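Local atomic coordinates of tyrosinase (Burkholderia thailandensis, PDB entry 5ZRD), a protein that uses a pair of copper ions to hydroxylate monophenols to catechols and, as tyrosinases do, to oxidise these further to ortho-quinones. Residues P359-G364 with L369-N374; I132-K137 with T177-L182; L158-R161 with G166-Y169; R325-W330 with D338-I343. All blocks are in the same frame, centred on the assembly; numbering follows the deposited sequence.

Contact 1: P359-G364 with L369-N374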
loop_
_atom_site.group_PDB
_atom_site.type_symbol
_atom_site.label_atom_id
_atom_site.label_comp_id
_atom_site.label_asym_id
_atom_site.label_seq_id
_atom_site.Cartn_x
_atom_site.Cartn_y
_atom_site.Cartn_z
ATOM N N PRO A 359 1.864 -14.758 12.625
ATOM C CA PRO A 359 1.857 -13.390 13.170
ATOM C C PRO A 359 3.161 -12.980 13.873
ATOM O O PRO A 359 3.664 -13.724 14.686
ATOM C CB PRO A 359 0.722 -13.418 14.202
ATOM C CG PRO A 359 -0.253 -14.375 13.570
ATOM C CD PRO A 359 0.658 -15.468 13.049
ATOM N N GLY A 360 3.715 -11.840 13.486
ATOM C CA GLY A 360 4.949 -11.305 14.076
ATOM C C GLY A 360 6.220 -11.826 13.395
ATOM O O GLY A 360 7.295 -11.352 13.729
ATOM N N PHE A 361 6.131 -12.821 12.490
ATOM C CA PHE A 361 7.276 -13.279 11.739
ATOM C C PHE A 361 7.349 -12.483 10.451
ATOM O O PHE A 361 6.333 -12.030 9.954
ATOM C CB PHE A 361 7.229 -14.783 11.448
ATOM C CG PHE A 361 7.539 -15.612 12.658
ATOM C CD1 PHE A 361 6.538 -15.965 13.541
ATOM C CD2 PHE A 361 8.847 -15.942 12.970
ATOM C CE1 PHE A 361 6.833 -16.686 14.688
ATOM C CE2 PHE A 361 9.140 -16.657 14.122
ATOM C CZ PHE A 361 8.135 -17.031 14.976
ATOM N N ALA A 362 8.573 -12.344 9.953
ATOM C CA ALA A 362 8.855 -11.671 8.708
ATOM C C ALA A 362 9.251 -12.693 7.645
ATOM O O ALA A 362 9.778 -13.727 7.973
ATOM C CB ALA A 362 9.957 -10.660 8.917
ATOM N N PRO A 363 8.991 -12.394 6.377
ATOM C CA PRO A 363 9.496 -13.174 5.261
ATOM C C PRO A 363 11.001 -13.412 5.402
ATOM O O PRO A 363 11.723 -12.555 5.860
ATOM C CB PRO A 363 9.210 -12.335 4.003
ATOM C CG PRO A 363 8.057 -11.454 4.408
ATOM C CD PRO A 363 8.283 -11.201 5.878
ATOM N N GLY A 364 11.459 -14.591 5.038
ATOM C CA GLY A 364 12.894 -14.860 5.108
ATOM C C GLY A 364 13.384 -15.222 6.500
ATOM O O GLY A 364 14.484 -15.741 6.638
ATOM N N LEU A 369 15.299 -24.062 16.922
ATOM C CA LEU A 369 14.806 -24.646 18.212
ATOM C C LEU A 369 14.596 -23.556 19.266
ATOM O O LEU A 369 14.014 -23.816 20.322
ATOM C CB LEU A 369 15.804 -25.689 18.724
ATOM C CG LEU A 369 15.997 -26.894 17.803
ATOM C CD1 LEU A 369 17.322 -27.585 18.078
ATOM C CD2 LEU A 369 14.841 -27.865 17.927
ATOM N N THR A 370 15.061 -22.353 18.931
ATOM C CA THR A 370 14.993 -21.122 19.727
ATOM C C THR A 370 13.716 -20.339 19.403
ATOM O O THR A 370 13.338 -19.447 20.140
ATOM C CB THR A 370 16.281 -20.315 19.452
ATOM O OG1 THR A 370 17.156 -20.783 20.469
ATOM C CG2 THR A 370 16.185 -18.807 19.508
ATOM N N THR A 371 13.080 -20.626 18.269
ATOM C CA THR A 371 11.947 -19.803 17.827
ATOM C C THR A 371 10.789 -19.963 18.816
ATOM O O THR A 371 10.424 -21.086 19.153
ATOM C CB THR A 371 11.528 -20.144 16.391
ATOM O OG1 THR A 371 12.658 -20.014 15.532
ATOM C CG2 THR A 371 10.442 -19.237 15.866
ATOM N N PRO A 372 10.229 -18.829 19.289
ATOM C CA PRO A 372 9.007 -18.751 20.084
ATOM C C PRO A 372 7.883 -19.580 19.440
ATOM O O PRO A 372 7.610 -19.422 18.231
ATOM C CB PRO A 372 8.568 -17.281 20.061
ATOM C CG PRO A 372 9.793 -16.540 19.684
ATOM C CD PRO A 372 10.529 -17.490 18.768
ATOM N N LEU A 373 7.281 -20.460 20.218
ATOM C CA LEU A 373 6.094 -21.198 19.774
ATOM C C LEU A 373 4.858 -20.429 20.241
ATOM O O LEU A 373 4.170 -20.868 21.143
ATOM C CB LEU A 373 6.126 -22.623 20.344
ATOM C CG LEU A 373 7.330 -23.452 19.889
ATOM C CD1 LEU A 373 7.437 -24.758 20.643
ATOM C CD2 LEU A 373 7.261 -23.695 18.404
ATOM N N ASN A 374 4.616 -19.283 19.599
ATOM C CA ASN A 374 3.509 -18.364 19.941
ATOM C C ASN A 374 2.159 -19.075 19.804
ATOM O O ASN A 374 1.973 -19.874 18.908
ATOM C CB ASN A 374 3.528 -17.136 19.047
ATOM C CG ASN A 374 4.831 -16.380 19.159
ATOM O OD1 ASN A 374 5.344 -15.899 18.160
ATOM N ND2 ASN A 374 5.376 -16.279 20.362
HETATM O O HOH W 1 3.356 -16.425 15.601
#
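Phe361 points the far edge of its ring at Thr371 CG2 and Pro372 O, in a loop-on-loop contact of the di-copper tyrosinase fold. Segment 359-364 belongs to the loop that follows helix 315-334, and segment 369-374 includes the short, weakly bonded strand 372-373. The closest approach is Phe361 CZ to Thr371 CG2 at 3.3 Å, with the methyl near the ring plane, so the threonine meets the edge and not a face. The methyl reaches that position because Thr371 CG2 stands anti to its own backbone N, while OG1, beside that N, accepts from Asn368 N. Pro372 O also lies near the ring plane, 4.1 Å from Phe361 CZ. The Asn374 side chain comes from the opposite direction, its amide plane turned 41° from the ring, and its OD1 is 3.9 Å from Phe361 CE1. No direct hydrogen bond crosses between the segments. Glycerol, probably from the crystallisation liquor, bonds to Asn374 OD1, and Asn374 O accepts from Trp93 NE1 of helix 90-108. A water lies in the ring plane beyond the edge of Phe361, 2.9 Å from Pro359 O and 3.3 Å from Asn374 OD1.

Contact 2: I132-K137 with T177-L182; sequences ILTQEK and TVRYPL
Arg179 reaches Leu133 through a side chain extended from CG to NE, after a first torsion that sets CG anti to the carbonyl carbon (chi1 -67°). This straight chain spans backbones that stay well apart, the nearest pair, Thr134 CA and Arg179 CA, being 9.8 Å from each other. At its end Arg179 NH1 donates to Leu133 O at 2.9 Å, with an N-H...O angle of 174°. The acceptor lies only 3° out of the guanidinium plane, whereas the donor is tilted from the carbonyl plane of Leu133. Thr134 CG2 sits near the guanidinium plane of Arg179, 4.1 Å from Arg179 NH1, its side chain crossing the arginine at about a right angle. The contact joins two loops of the common central domain of tyrosinase, one following helix 122-127 and the other following strand 165-167. Leu133 rests on Phe318 and Arg179 on Ile315, both of helix 315-334, which also carries the copper ligand His320. Arg179 NH2 forms a salt bridge with Asp313 and a hydrogen bond with Leu149 O. With NH1 and NH2 both engaged, the guanidinium rotation is restricted, and the carboxylate of Asp313 would be expected to favour the positive charge on Arg179.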
loop_
_atom_site.group_PDB
_atom_site.type_symbol
_atom_site.label_atom_id
_atom_site.label_comp_id
_atom_site.label_asym_id
_atom_site.label_seq_id
_atom_site.Cartn_x
_atom_site.Cartn_y
_atom_site.Cartn_z
ATOM N N ILE A 132 -16.853 -43.058 21.719
ATOM C CA ILE A 132 -16.887 -41.950 22.710
ATOM C C ILE A 132 -16.655 -40.623 21.986
ATOM O O ILE A 132 -17.138 -39.618 22.458
ATOM C CB ILE A 132 -15.893 -42.140 23.879
ATOM C CG1 ILE A 132 -15.979 -41.017 24.919
ATOM C CG2 ILE A 132 -14.467 -42.269 23.369
ATOM C CD1 ILE A 132 -17.344 -40.830 25.515
ATOM N N LEU A 133 -15.912 -40.616 20.874
ATOM C CA LEU A 133 -15.625 -39.378 20.097
ATOM C C LEU A 133 -16.756 -39.068 19.109
ATOM O O LEU A 133 -16.761 -37.980 18.562
ATOM C CB LEU A 133 -14.317 -39.530 19.310
ATOM C CG LEU A 133 -13.051 -39.827 20.111
ATOM C CD1 LEU A 133 -11.823 -39.811 19.201
ATOM C CD2 LEU A 133 -12.886 -38.841 21.248
ATOM N N THR A 134 -17.658 -39.998 18.826
ATOM C CA THR A 134 -18.727 -39.712 17.830
ATOM C C THR A 134 -20.145 -39.711 18.433
ATOM O O THR A 134 -21.023 -39.081 17.854
ATOM C CB THR A 134 -18.693 -40.719 16.680
ATOM O OG1 THR A 134 -18.881 -42.042 17.195
ATOM C CG2 THR A 134 -17.380 -40.635 15.931
ATOM N N GLN A 135 -20.376 -40.381 19.563
ATOM C CA GLN A 135 -21.749 -40.586 20.064
ATOM C C GLN A 135 -22.361 -39.263 20.546
ATOM O O GLN A 135 -21.638 -38.325 20.957
ATOM C CB GLN A 135 -21.779 -41.641 21.174
ATOM C CG GLN A 135 -21.224 -41.112 22.487
ATOM C CD GLN A 135 -20.897 -42.215 23.461
ATOM O OE1 GLN A 135 -20.398 -43.263 23.072
ATOM N NE2 GLN A 135 -21.176 -41.980 24.736
ATOM N N GLU A 136 -23.707 -39.252 20.526
ATOM C CA GLU A 136 -24.560 -38.060 20.743
ATOM C C GLU A 136 -24.550 -37.635 22.202
ATOM O O GLU A 136 -24.600 -36.436 22.490
ATOM C CB GLU A 136 -26.014 -38.309 20.335
ATOM C CG GLU A 136 -26.224 -38.276 18.825
ATOM C CD GLU A 136 -27.658 -38.095 18.348
ATOM O OE1 GLU A 136 -28.610 -38.170 19.192
ATOM O OE2 GLU A 136 -27.820 -37.869 17.125
ATOM N N LYS A 137 -24.473 -38.617 23.089
ATOM C CA LYS A 137 -24.792 -38.419 24.499
ATOM C C LYS A 137 -23.703 -38.981 25.406
ATOM O O LYS A 137 -22.874 -39.796 24.996
ATOM C CB LYS A 137 -26.097 -39.137 24.846
ATOM C CG LYS A 137 -27.319 -38.614 24.108
ATOM C CD LYS A 137 -27.551 -37.138 24.314
ATOM C CE LYS A 137 -28.806 -36.658 23.623
ATOM N NZ LYS A 137 -29.007 -35.203 23.834
ATOM N N THR A 177 -19.572 -27.683 14.594
ATOM C CA THR A 177 -18.525 -28.223 13.759
ATOM C C THR A 177 -19.082 -29.482 13.127
ATOM O O THR A 177 -19.920 -30.133 13.788
ATOM C CB THR A 177 -17.229 -28.479 14.531
ATOM O OG1 THR A 177 -17.478 -29.357 15.623
ATOM C CG2 THR A 177 -16.612 -27.209 15.079
ATOM N N VAL A 178 -18.623 -29.792 11.904
ATOM C CA VAL A 178 -19.010 -31.029 11.246
ATOM C C VAL A 178 -17.793 -31.769 10.700
ATOM O O VAL A 178 -16.806 -31.189 10.364
ATOM C CB VAL A 178 -20.015 -30.773 10.102
ATOM C CG1 VAL A 178 -21.253 -30.092 10.645
ATOM C CG2 VAL A 178 -19.423 -29.972 8.944
ATOM N N ARG A 179 -17.987 -33.070 10.570
ATOM C CA ARG A 179 -17.081 -34.022 10.008
ATOM C C ARG A 179 -17.726 -34.620 8.759
ATOM O O ARG A 179 -18.929 -34.439 8.519
ATOM C CB ARG A 179 -16.817 -35.122 11.038
ATOM C CG ARG A 179 -16.046 -34.641 12.267
ATOM C CD ARG A 179 -16.203 -35.573 13.449
ATOM N NE ARG A 179 -15.607 -34.991 14.659
ATOM C CZ ARG A 179 -15.803 -35.483 15.862
ATOM N NH1 ARG A 179 -16.384 -36.665 15.976
ATOM N NH2 ARG A 179 -15.454 -34.799 16.943
ATOM N N TYR A 180 -16.902 -35.266 7.951
ATOM C CA TYR A 180 -17.374 -36.095 6.875
ATOM C C TYR A 180 -18.565 -36.904 7.393
ATOM O O TYR A 180 -18.468 -37.448 8.465
ATOM C CB TYR A 180 -16.232 -36.996 6.434
ATOM C CG TYR A 180 -16.526 -38.029 5.385
ATOM C CD1 TYR A 180 -17.015 -39.285 5.729
ATOM C CD2 TYR A 180 -16.235 -37.787 4.053
ATOM C CE1 TYR A 180 -17.285 -40.246 4.768
ATOM C CE2 TYR A 180 -16.482 -38.740 3.078
ATOM C CZ TYR A 180 -16.999 -39.981 3.440
ATOM O OH TYR A 180 -17.163 -40.946 2.490
ATOM N N PRO A 181 -19.660 -36.987 6.640
ATOM C CA PRO A 181 -19.715 -36.600 5.196
ATOM C C PRO A 181 -20.389 -35.242 4.987
ATOM O O PRO A 181 -20.822 -34.935 3.885
ATOM C CB PRO A 181 -20.615 -37.679 4.581
ATOM C CG PRO A 181 -21.643 -37.854 5.676
ATOM C CD PRO A 181 -20.866 -37.756 6.980
ATOM N N LEU A 182 -20.437 -34.431 6.032
ATOM C CA LEU A 182 -21.116 -33.108 5.991
ATOM C C LEU A 182 -20.156 -31.963 5.620
ATOM O O LEU A 182 -18.916 -32.061 5.741
ATOM C CB LEU A 182 -21.744 -32.829 7.359
ATOM C CG LEU A 182 -22.819 -33.817 7.817
ATOM C CD1 LEU A 182 -23.518 -33.304 9.082
ATOM C CD2 LEU A 182 -23.838 -34.024 6.716
#

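Contact 3: L158-R161 with G166-Y169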
loop_
_atom_site.group_PDB
_atom_site.type_symbol
_atom_site.label_atom_id
_atom_site.label_comp_id
_atom_site.label_asym_id
_atom_site.label_seq_id
_atom_site.Cartn_x
_atom_site.Cartn_y
_atom_site.Cartn_z
ATOM N N LEU A 158 -17.117 -16.347 14.270
ATOM C CA LEU A 158 -15.887 -16.089 13.601
ATOM C C LEU A 158 -16.213 -15.078 12.519
ATOM O O LEU A 158 -16.843 -15.426 11.536
ATOM C CB LEU A 158 -15.368 -17.378 12.962
ATOM C CG LEU A 158 -14.849 -18.423 13.940
ATOM C CD1 LEU A 158 -14.560 -19.723 13.213
ATOM C CD2 LEU A 158 -13.601 -17.912 14.641
ATOM N N SER A 159 -15.796 -13.854 12.716
ATOM C CA SER A 159 -16.159 -12.843 11.766
ATOM C C SER A 159 -15.127 -11.713 11.771
ATOM O O SER A 159 -14.749 -11.264 12.809
ATOM C CB SER A 159 -17.556 -12.339 12.101
ATOM O OG SER A 159 -17.708 -10.971 11.759
ATOM N N ASP A 160 -14.755 -11.181 10.621
ATOM C CA ASP A 160 -13.883 -9.996 10.613
ATOM C C ASP A 160 -14.631 -8.661 10.910
ATOM O O ASP A 160 -14.020 -7.593 11.077
ATOM C CB ASP A 160 -13.167 -9.998 9.281
ATOM C CG ASP A 160 -12.309 -11.296 9.071
ATOM O OD1 ASP A 160 -11.665 -11.761 10.048
ATOM O OD2 ASP A 160 -12.307 -11.851 7.936
ATOM N N ARG A 161 -15.971 -8.725 10.954
ATOM C CA ARG A 161 -16.824 -7.567 11.286
ATOM C C ARG A 161 -16.472 -6.416 10.332
ATOM O O ARG A 161 -16.295 -5.300 10.766
ATOM C CB ARG A 161 -16.659 -7.157 12.762
ATOM C CG ARG A 161 -17.000 -8.241 13.781
ATOM C CD ARG A 161 -18.440 -8.227 14.305
ATOM N NE ARG A 161 -18.978 -9.519 14.783
ATOM C CZ ARG A 161 -18.687 -10.104 15.958
ATOM N NH1 ARG A 161 -17.799 -9.553 16.772
ATOM N NH2 ARG A 161 -19.274 -11.243 16.308
ATOM N N GLY A 166 -18.784 -10.309 3.540
ATOM C CA GLY A 166 -18.828 -11.679 4.096
ATOM C C GLY A 166 -17.823 -12.577 3.385
ATOM O O GLY A 166 -17.600 -12.386 2.191
ATOM N N ASN A 167 -17.182 -13.542 4.055
ATOM C CA ASN A 167 -16.290 -14.404 3.267
ATOM C C ASN A 167 -16.261 -15.817 3.867
ATOM O O ASN A 167 -16.857 -16.060 4.923
ATOM C CB ASN A 167 -14.907 -13.754 3.166
ATOM C CG ASN A 167 -14.288 -13.688 4.533
ATOM O OD1 ASN A 167 -14.360 -14.676 5.231
ATOM N ND2 ASN A 167 -13.786 -12.544 4.953
ATOM N N ILE A 168 -15.531 -16.726 3.217
ATOM C CA ILE A 168 -15.659 -18.137 3.532
ATOM C C ILE A 168 -14.876 -18.446 4.810
ATOM O O ILE A 168 -15.056 -19.535 5.398
ATOM C CB ILE A 168 -15.262 -19.056 2.356
ATOM C CG1 ILE A 168 -13.826 -18.834 1.888
ATOM C CG2 ILE A 168 -16.247 -18.925 1.194
ATOM C CD1 ILE A 168 -13.389 -19.793 0.841
ATOM N N TYR A 169 -14.073 -17.495 5.290
ATOM C CA TYR A 169 -13.522 -17.645 6.630
ATOM C C TYR A 169 -14.629 -17.614 7.687
ATOM O O TYR A 169 -14.453 -18.187 8.752
ATOM C CB TYR A 169 -12.542 -16.534 7.004
ATOM C CG TYR A 169 -11.330 -16.396 6.135
ATOM C CD1 TYR A 169 -10.879 -17.445 5.348
ATOM C CD2 TYR A 169 -10.604 -15.215 6.125
ATOM C CE1 TYR A 169 -9.757 -17.309 4.538
ATOM C CE2 TYR A 169 -9.481 -15.065 5.323
ATOM C CZ TYR A 169 -9.046 -16.123 4.536
ATOM O OH TYR A 169 -7.957 -16.000 3.719
#
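Asp160 meets the buried residues Asn167 and Tyr169 through a single carboxylate oxygen, OD2, and this is the close part of the contact. The bond from Asn167 ND2 to Asp160 OD2 is nearly straight, at 167°, but weak at 3.4 Å; the two side chains cross at about a right angle, their carboxylate and amide planes 51° apart. Tyr169 presents a ring edge to the same oxygen, CD2 being 4.2 Å from Asp160 OD2, with ring and carboxylate planes nearly perpendicular. Asp160 OD1 has its stronger partner in Tyr63 OH. A chi1 of 65° folds the Asn167 amide back over its own chain, where OD1 takes a weak 2.8 Å bond from Tyr169 N while ND2 faces Asp160. Within the tyrosinase central domain this loop runs into strand 165-167, where Gly166 and Asn167 pair in an antiparallel ladder with a strand of the third subunit, so the sheet continues across the interface. The Tyr169 ring meets Phe61 edge-to-face, and its hydroxyl bonds to Val472 N. By contrast, the solvent side is loose: Ser159 turns away from segment 166-169, while Arg161 is exposed and poorly ordered. There an ST turn sets the chain, with Arg161 N donating to Ser159 OG at 3.0 Å.

Contact 4: R325-W330 with D338-I343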
loop_
_atom_site.group_PDB
_atom_site.type_symbol
_atom_site.label_atom_id
_atom_site.label_comp_id
_atom_site.label_asym_id
_atom_site.label_seq_id
_atom_site.Cartn_x
_atom_site.Cartn_y
_atom_site.Cartn_z
ATOM N N ARG A 325 2.349 -38.616 20.209
ATOM C CA ARG A 325 2.843 -39.912 20.636
ATOM C C ARG A 325 3.786 -40.513 19.582
ATOM O O ARG A 325 4.844 -41.099 19.918
ATOM C CB ARG A 325 1.658 -40.834 20.892
ATOM C CG ARG A 325 2.018 -42.170 21.500
ATOM C CD ARG A 325 0.776 -43.049 21.605
ATOM N NE ARG A 325 0.230 -43.466 20.321
ATOM C CZ ARG A 325 0.611 -44.543 19.654
ATOM N NH1 ARG A 325 1.530 -45.327 20.186
ATOM N NH2 ARG A 325 0.068 -44.846 18.474
ATOM N N MET A 326 3.429 -40.361 18.313
ATOM C CA MET A 326 4.289 -40.860 17.207
ATOM C C MET A 326 5.611 -40.076 17.208
ATOM O O MET A 326 6.674 -40.646 17.049
ATOM C CB MET A 326 3.582 -40.723 15.857
ATOM C CG MET A 326 2.383 -41.645 15.693
ATOM S SD MET A 326 2.883 -43.363 15.373
ATOM C CE MET A 326 2.870 -44.043 17.016
ATOM N N PHE A 327 5.536 -38.781 17.401
ATOM C CA PHE A 327 6.740 -37.964 17.551
ATOM C C PHE A 327 7.599 -38.516 18.699
ATOM O O PHE A 327 8.811 -38.619 18.573
ATOM C CB PHE A 327 6.323 -36.512 17.761
ATOM C CG PHE A 327 7.422 -35.523 18.019
ATOM C CD1 PHE A 327 8.745 -35.789 17.693
ATOM C CD2 PHE A 327 7.128 -34.312 18.605
ATOM C CE1 PHE A 327 9.744 -34.849 17.924
ATOM C CE2 PHE A 327 8.124 -33.357 18.820
ATOM C CZ PHE A 327 9.426 -33.625 18.453
ATOM N N TRP A 328 6.974 -38.910 19.801
ATOM C CA TRP A 328 7.706 -39.393 20.987
ATOM C C TRP A 328 8.298 -40.792 20.725
ATOM O O TRP A 328 9.430 -41.073 21.123
ATOM C CB TRP A 328 6.787 -39.377 22.227
ATOM C CG TRP A 328 7.437 -39.902 23.468
ATOM C CD1 TRP A 328 7.108 -41.042 24.140
ATOM C CD2 TRP A 328 8.560 -39.333 24.167
ATOM N NE1 TRP A 328 7.953 -41.221 25.201
ATOM C CE2 TRP A 328 8.842 -40.186 25.255
ATOM C CE3 TRP A 328 9.362 -38.210 23.975
ATOM C CZ2 TRP A 328 9.862 -39.930 26.163
ATOM C CZ3 TRP A 328 10.374 -37.954 24.876
ATOM C CH2 TRP A 328 10.611 -38.799 25.960
ATOM N N VAL A 329 7.543 -41.642 20.031
ATOM C CA VAL A 329 8.053 -42.936 19.619
ATOM C C VAL A 329 9.263 -42.782 18.694
ATOM O O VAL A 329 10.190 -43.525 18.835
ATOM C CB VAL A 329 6.984 -43.789 18.920
ATOM C CG1 VAL A 329 7.609 -44.997 18.242
ATOM C CG2 VAL A 329 5.907 -44.232 19.893
ATOM N N TRP A 330 9.245 -41.826 17.767
ATOM C CA TRP A 330 10.328 -41.631 16.862
ATOM C C TRP A 330 11.538 -41.159 17.667
ATOM O O TRP A 330 12.660 -41.543 17.355
ATOM C CB TRP A 330 9.968 -40.626 15.752
ATOM C CG TRP A 330 11.121 -40.249 14.867
ATOM C CD1 TRP A 330 11.525 -40.879 13.729
ATOM C CD2 TRP A 330 12.052 -39.172 15.074
ATOM N NE1 TRP A 330 12.623 -40.257 13.204
ATOM C CE2 TRP A 330 12.964 -39.202 14.006
ATOM C CE3 TRP A 330 12.217 -38.205 16.070
ATOM C CZ2 TRP A 330 14.026 -38.314 13.920
ATOM C CZ3 TRP A 330 13.245 -37.294 15.965
ATOM C CH2 TRP A 330 14.157 -37.370 14.916
ATOM N N ASP A 338 16.335 -36.540 23.977
ATOM C CA ASP A 338 16.893 -35.358 24.684
ATOM C C ASP A 338 17.595 -34.347 23.816
ATOM O O ASP A 338 18.069 -33.336 24.293
ATOM C CB ASP A 338 17.818 -35.793 25.825
ATOM C CG ASP A 338 17.094 -36.568 26.899
ATOM O OD1 ASP A 338 16.499 -35.918 27.784
ATOM O OD2 ASP A 338 17.059 -37.815 26.853
ATOM N N ARG A 339 17.675 -34.582 22.532
ATOM C CA ARG A 339 18.255 -33.583 21.666
ATOM C C ARG A 339 17.611 -33.720 20.292
ATOM O O ARG A 339 17.236 -34.815 19.855
ATOM C CB ARG A 339 19.777 -33.695 21.556
ATOM C CG ARG A 339 20.298 -35.095 21.264
ATOM C CD ARG A 339 21.818 -35.108 21.339
ATOM N NE ARG A 339 22.436 -36.199 20.581
ATOM C CZ ARG A 339 23.746 -36.308 20.328
ATOM N NH1 ARG A 339 24.218 -37.386 19.720
ATOM N NH2 ARG A 339 24.583 -35.351 20.695
ATOM N N LEU A 340 17.481 -32.568 19.672
ATOM C CA LEU A 340 17.049 -32.447 18.314
ATOM C C LEU A 340 18.079 -31.567 17.615
ATOM O O LEU A 340 18.750 -30.762 18.260
ATOM C CB LEU A 340 15.648 -31.820 18.266
ATOM C CG LEU A 340 14.521 -32.661 18.864
ATOM C CD1 LEU A 340 13.212 -31.886 18.846
ATOM C CD2 LEU A 340 14.346 -33.964 18.105
ATOM N N ASP A 341 18.190 -31.729 16.317
ATOM C CA ASP A 341 18.946 -30.805 15.524
ATOM C C ASP A 341 18.106 -30.539 14.274
ATOM O O ASP A 341 17.278 -31.335 13.887
ATOM C CB ASP A 341 20.314 -31.408 15.182
ATOM C CG ASP A 341 20.204 -32.827 14.625
ATOM O OD1 ASP A 341 20.118 -33.794 15.414
ATOM O OD2 ASP A 341 20.195 -32.986 13.402
ATOM N N ILE A 342 18.367 -29.393 13.677
ATOM C CA ILE A 342 17.739 -28.898 12.515
ATOM C C ILE A 342 18.839 -28.488 11.541
ATOM O O ILE A 342 19.790 -27.858 11.936
ATOM C CB ILE A 342 16.825 -27.734 12.939
ATOM C CG1 ILE A 342 15.653 -28.304 13.744
ATOM C CG2 ILE A 342 16.363 -26.885 11.757
ATOM C CD1 ILE A 342 14.521 -27.361 13.944
ATOM N N ILE A 343 18.739 -28.895 10.282
ATOM C CA ILE A 343 19.725 -28.481 9.281
ATOM C C ILE A 343 19.521 -27.013 8.949
ATOM O O ILE A 343 18.493 -26.664 8.391
ATOM C CB ILE A 343 19.584 -29.342 8.024
ATOM C CG1 ILE A 343 19.975 -30.789 8.322
ATOM C CG2 ILE A 343 20.356 -28.742 6.864
ATOM C CD1 ILE A 343 19.322 -31.788 7.386
#
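The rings of Phe327 and Trp330 both offer an edge to Leu340, which reaches them with its two methyl branches. Leu340 CD1 lies near the plane of the phenylalanine ring, 4.2 Å from Phe327 CZ, and Leu340 CD2 lies near the plane of the indole, 4.1 Å from Trp330 CZ3. Outside the two segments, Trp330 stacks with Phe253; the His336 ring also meets it, planes about 10° apart. Phe327 and Trp330 are three residues apart on helix 315-334, nearly one turn, so they leave it on roughly the same side. In both, CG stands anti to the backbone N (chi1 176° and 173°), which carries the rings out beyond the helix toward the returning chain. Leu340 approaches Phe327 from the opposite direction and crosses Trp330 obliquely, one branch for each ring. Its backbone remains distant, with Leu340 CA 11.5 Å from Trp330 CA. The contact therefore fastens the chain that leaves helix 315-334 back onto that helix, which supplies the copper ligand His320. Phe327 also packs on Pro91, Thr92 and Arg95 of helix 90-108, the helix of His94. Trp330 NE1 donates to Ala247 O, so the indole nitrogen is satisfied. Between the two segments no hydrogen bond forms, and the contact rests on van der Waals and hydrophobic packing of three buried side chains.

Overall arrangement
Along the chain, contact 3 is nested inside the loop closed by contact 2; contact 4 follows, then contact 1. Contacts 2 and 3, both inside the central domain of tyrosinase, have centres 24 Å apart and do not touch. Contacts 1 and 4 do touch: Leu369 CD1 is 3.5 Å from Leu340 O, joining the loop after helix 315-334 to the approach to strand 372-373. Helix 315-334 carries one segment of contact 4 and is packed against by contact 2, whose centre is 32 Å from that of contact 4, across the chain's centre. The contacts thus tie loops around the dicopper core; contact 3 continues a sheet into the third subunit, while contacts 1 and 4 each touch the second.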